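Local coordinates for thioredoxin family protein (Pseudomonas aeruginosa, PDB 1Z6N), which is of unknown function but belongs to the thioredoxin family, binds metal ions and may act in thiol redox chemistry, at residues R33-E37 with A75-R81. Residues are numbered along the deposited sequence; the frame is centred on the assembly and turned at random.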
loop_
_atom_site.group_PDB
_atom_site.type_symbol
_atom_site.label_atom_id
_atom_site.label_comp_id
_atom_site.label_asym_id
_atom_site.label_seq_id
_atom_site.Cartn_x
_atom_site.Cartn_y
_atom_site.Cartn_z
ATOM N N ARG A 33 -1.120 9.972 8.406
ATOM C CA ARG A 33 -2.452 10.198 7.870
ATOM C C ARG A 33 -2.833 11.674 7.976
ATOM O O ARG A 33 -3.274 12.283 6.998
ATOM C CB ARG A 33 -3.467 9.306 8.582
ATOM C CG ARG A 33 -4.888 9.417 8.075
ATOM C CD ARG A 33 -5.899 8.748 9.030
ATOM N NE ARG A 33 -5.631 7.337 9.341
ATOM C CZ ARG A 33 -5.780 6.810 10.560
ATOM N NH1 ARG A 33 -6.165 7.575 11.578
ATOM N NH2 ARG A 33 -5.525 5.525 10.775
ATOM N N GLN A 34 -2.629 12.258 9.151
ATOM C CA GLN A 34 -2.934 13.676 9.350
ATOM C C GLN A 34 -2.102 14.582 8.433
ATOM O O GLN A 34 -2.600 15.615 7.978
ATOM C CB GLN A 34 -2.760 14.071 10.824
ATOM C CG GLN A 34 -3.235 15.467 11.169
ATOM C CD GLN A 34 -3.071 15.749 12.637
ATOM O OE1 GLN A 34 -2.798 16.883 13.040
ATOM N NE2 GLN A 34 -3.220 14.704 13.458
ATOM N N LYS A 35 -0.847 14.207 8.185
ATOM C CA LYS A 35 0.028 14.985 7.292
ATOM C C LYS A 35 -0.538 15.040 5.883
ATOM O O LYS A 35 -0.642 16.113 5.271
ATOM C CB LYS A 35 1.466 14.451 7.274
ATOM C CG LYS A 35 2.372 15.161 6.243
ATOM C CD LYS A 35 3.824 14.765 6.429
ATOM C CE LYS A 35 4.738 15.504 5.459
ATOM N NZ LYS A 35 6.122 15.501 6.005
ATOM N N LEU A 36 -0.899 13.867 5.373
ATOM C CA LEU A 36 -1.502 13.761 4.058
ATOM C C LEU A 36 -2.834 14.505 4.027
ATOM O O LEU A 36 -3.109 15.246 3.080
ATOM C CB LEU A 36 -1.677 12.280 3.701
ATOM C CG LEU A 36 -1.692 11.858 2.240
ATOM C CD1 LEU A 36 -0.616 12.553 1.415
ATOM C CD2 LEU A 36 -1.527 10.347 2.209
ATOM N N GLU A 37 -3.629 14.354 5.084
ATOM C CA GLU A 37 -4.940 15.004 5.196
ATOM C C GLU A 37 -4.896 16.536 5.308
ATOM O O GLU A 37 -5.799 17.218 4.809
ATOM C CB GLU A 37 -5.750 14.410 6.351
ATOM C CG GLU A 37 -6.256 13.006 6.027
ATOM C CD GLU A 37 -6.994 12.327 7.162
ATOM O OE1 GLU A 37 -7.128 12.909 8.261
ATOM O OE2 GLU A 37 -7.447 11.187 6.940
ATOM N N ALA A 75 -0.910 6.043 3.461
ATOM C CA ALA A 75 -1.194 6.734 2.186
ATOM C C ALA A 75 -2.215 5.965 1.350
ATOM O O ALA A 75 -3.164 6.558 0.817
ATOM C CB ALA A 75 0.097 6.972 1.398
ATOM N N LEU A 76 -2.019 4.655 1.222
ATOM C CA LEU A 76 -2.919 3.839 0.410
ATOM C C LEU A 76 -4.315 3.744 1.041
ATOM O O LEU A 76 -5.315 3.724 0.329
ATOM C CB LEU A 76 -2.316 2.460 0.102
ATOM C CG LEU A 76 -1.060 2.508 -0.790
ATOM C CD1 LEU A 76 -0.517 1.103 -0.990
ATOM C CD2 LEU A 76 -1.346 3.177 -2.151
ATOM N N ASP A 77 -4.382 3.729 2.365
ATOM C CA ASP A 77 -5.678 3.799 3.034
ATOM C C ASP A 77 -6.390 5.123 2.767
ATOM O O ASP A 77 -7.613 5.160 2.548
ATOM C CB ASP A 77 -5.525 3.577 4.532
ATOM C CG ASP A 77 -6.826 3.814 5.278
ATOM O OD1 ASP A 77 -7.739 2.965 5.140
ATOM O OD2 ASP A 77 -6.930 4.850 5.975
ATOM N N PHE A 78 -5.632 6.214 2.761
ATOM C CA PHE A 78 -6.211 7.517 2.421
ATOM C C PHE A 78 -6.833 7.458 1.023
ATOM O O PHE A 78 -7.963 7.907 0.822
ATOM C CB PHE A 78 -5.155 8.603 2.551
ATOM C CG PHE A 78 -5.662 9.993 2.280
ATOM C CD1 PHE A 78 -6.683 10.554 3.050
ATOM C CD2 PHE A 78 -5.082 10.761 1.283
ATOM C CE1 PHE A 78 -7.135 11.862 2.790
ATOM C CE2 PHE A 78 -5.527 12.068 1.029
ATOM C CZ PHE A 78 -6.550 12.603 1.787
ATOM N N ALA A 79 -6.125 6.838 0.077
ATOM C CA ALA A 79 -6.642 6.684 -1.288
ATOM C C ALA A 79 -7.927 5.863 -1.330
ATOM O O ALA A 79 -8.868 6.216 -2.034
ATOM C CB ALA A 79 -5.582 6.089 -2.220
ATOM N N GLN A 80 -7.988 4.776 -0.552
ATOM C CA GLN A 80 -9.187 3.949 -0.551
ATOM C C GLN A 80 -10.382 4.668 0.095
ATOM O O GLN A 80 -11.537 4.423 -0.262
ATOM C CB GLN A 80 -8.914 2.600 0.113
ATOM C CG GLN A 80 -9.108 2.563 1.623
ATOM C CD GLN A 80 -8.923 1.163 2.190
ATOM O OE1 GLN A 80 -8.352 0.962 3.288
ATOM N NE2 GLN A 80 -9.383 0.176 1.439
ATOM N N ARG A 81 -10.107 5.574 1.031
ATOM C CA ARG A 81 -11.176 6.356 1.639
ATOM C C ARG A 81 -11.721 7.404 0.665
ATOM O O ARG A 81 -12.915 7.710 0.680
ATOM C CB ARG A 81 -10.699 6.987 2.949
ATOM C CG ARG A 81 -10.513 5.928 4.024
ATOM C CD ARG A 81 -10.174 6.506 5.386
ATOM N NE ARG A 81 -8.812 7.031 5.453
ATOM C CZ ARG A 81 -8.514 8.325 5.543
ATOM N NH1 ARG A 81 -9.485 9.233 5.569
ATOM N NH2 ARG A 81 -7.243 8.713 5.611
HETATM O O HOH W 1 -4.933 6.703 6.177
#
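R33 lies abreast of A75, their CA atoms 6.8 Å apart, where helices 23-39 and 67-82 pass with short-segment axes 10.0 Å apart at closest and a crossing angle of -52°. In this thioredoxin-family domain helix 67-82 follows strand 56-61 of the central sheet, and helix 23-39 packs against it. L36 packs on both A75 and F78. With its CG anti to the backbone N, its CD2 meets A75, 3.6 Å from CA and close to CB as well, while its CG lies 3.7 Å from CD2 of the F78 ring. Farther along the same side of the ring, E37 CG sits 3.5 Å from F78 CE1, likewise oblique to the ring, so both side chains of helix 23-39 rest on one side of the phenyl group. L151 of helix 151-164 touches L36 and A75, and L41 touches L36 and F78.

Past the edge of the ring, where R81 CZ lies in its plane, the contact turns ionic. E37 runs extended beyond CG and offers one oxygen, OE2, to R81: NH2 donates at 2.8 Å, meeting the anti side of the carboxylate, and NH1 adds a weak bond to the same atom. The carboxylate and guanidinium planes stand 72° apart, so both N-H groups converge on one oxygen. R81 bends at chi3 (-72°), which also brings its NE to D77 OD2 at 2.9 Å, one turn back on its own helix. R33 lays its CG 3.5 Å from R81 NH2 and joins the network through a water that gives a hydrogen to D77 OD2 and accepts from R81 NH2 and, weakly, from R33 NE. The acids and water thus probably offset the proximity of two arginines, with R81 as the ionic clasp between the helices, bound to a carboxylate on each.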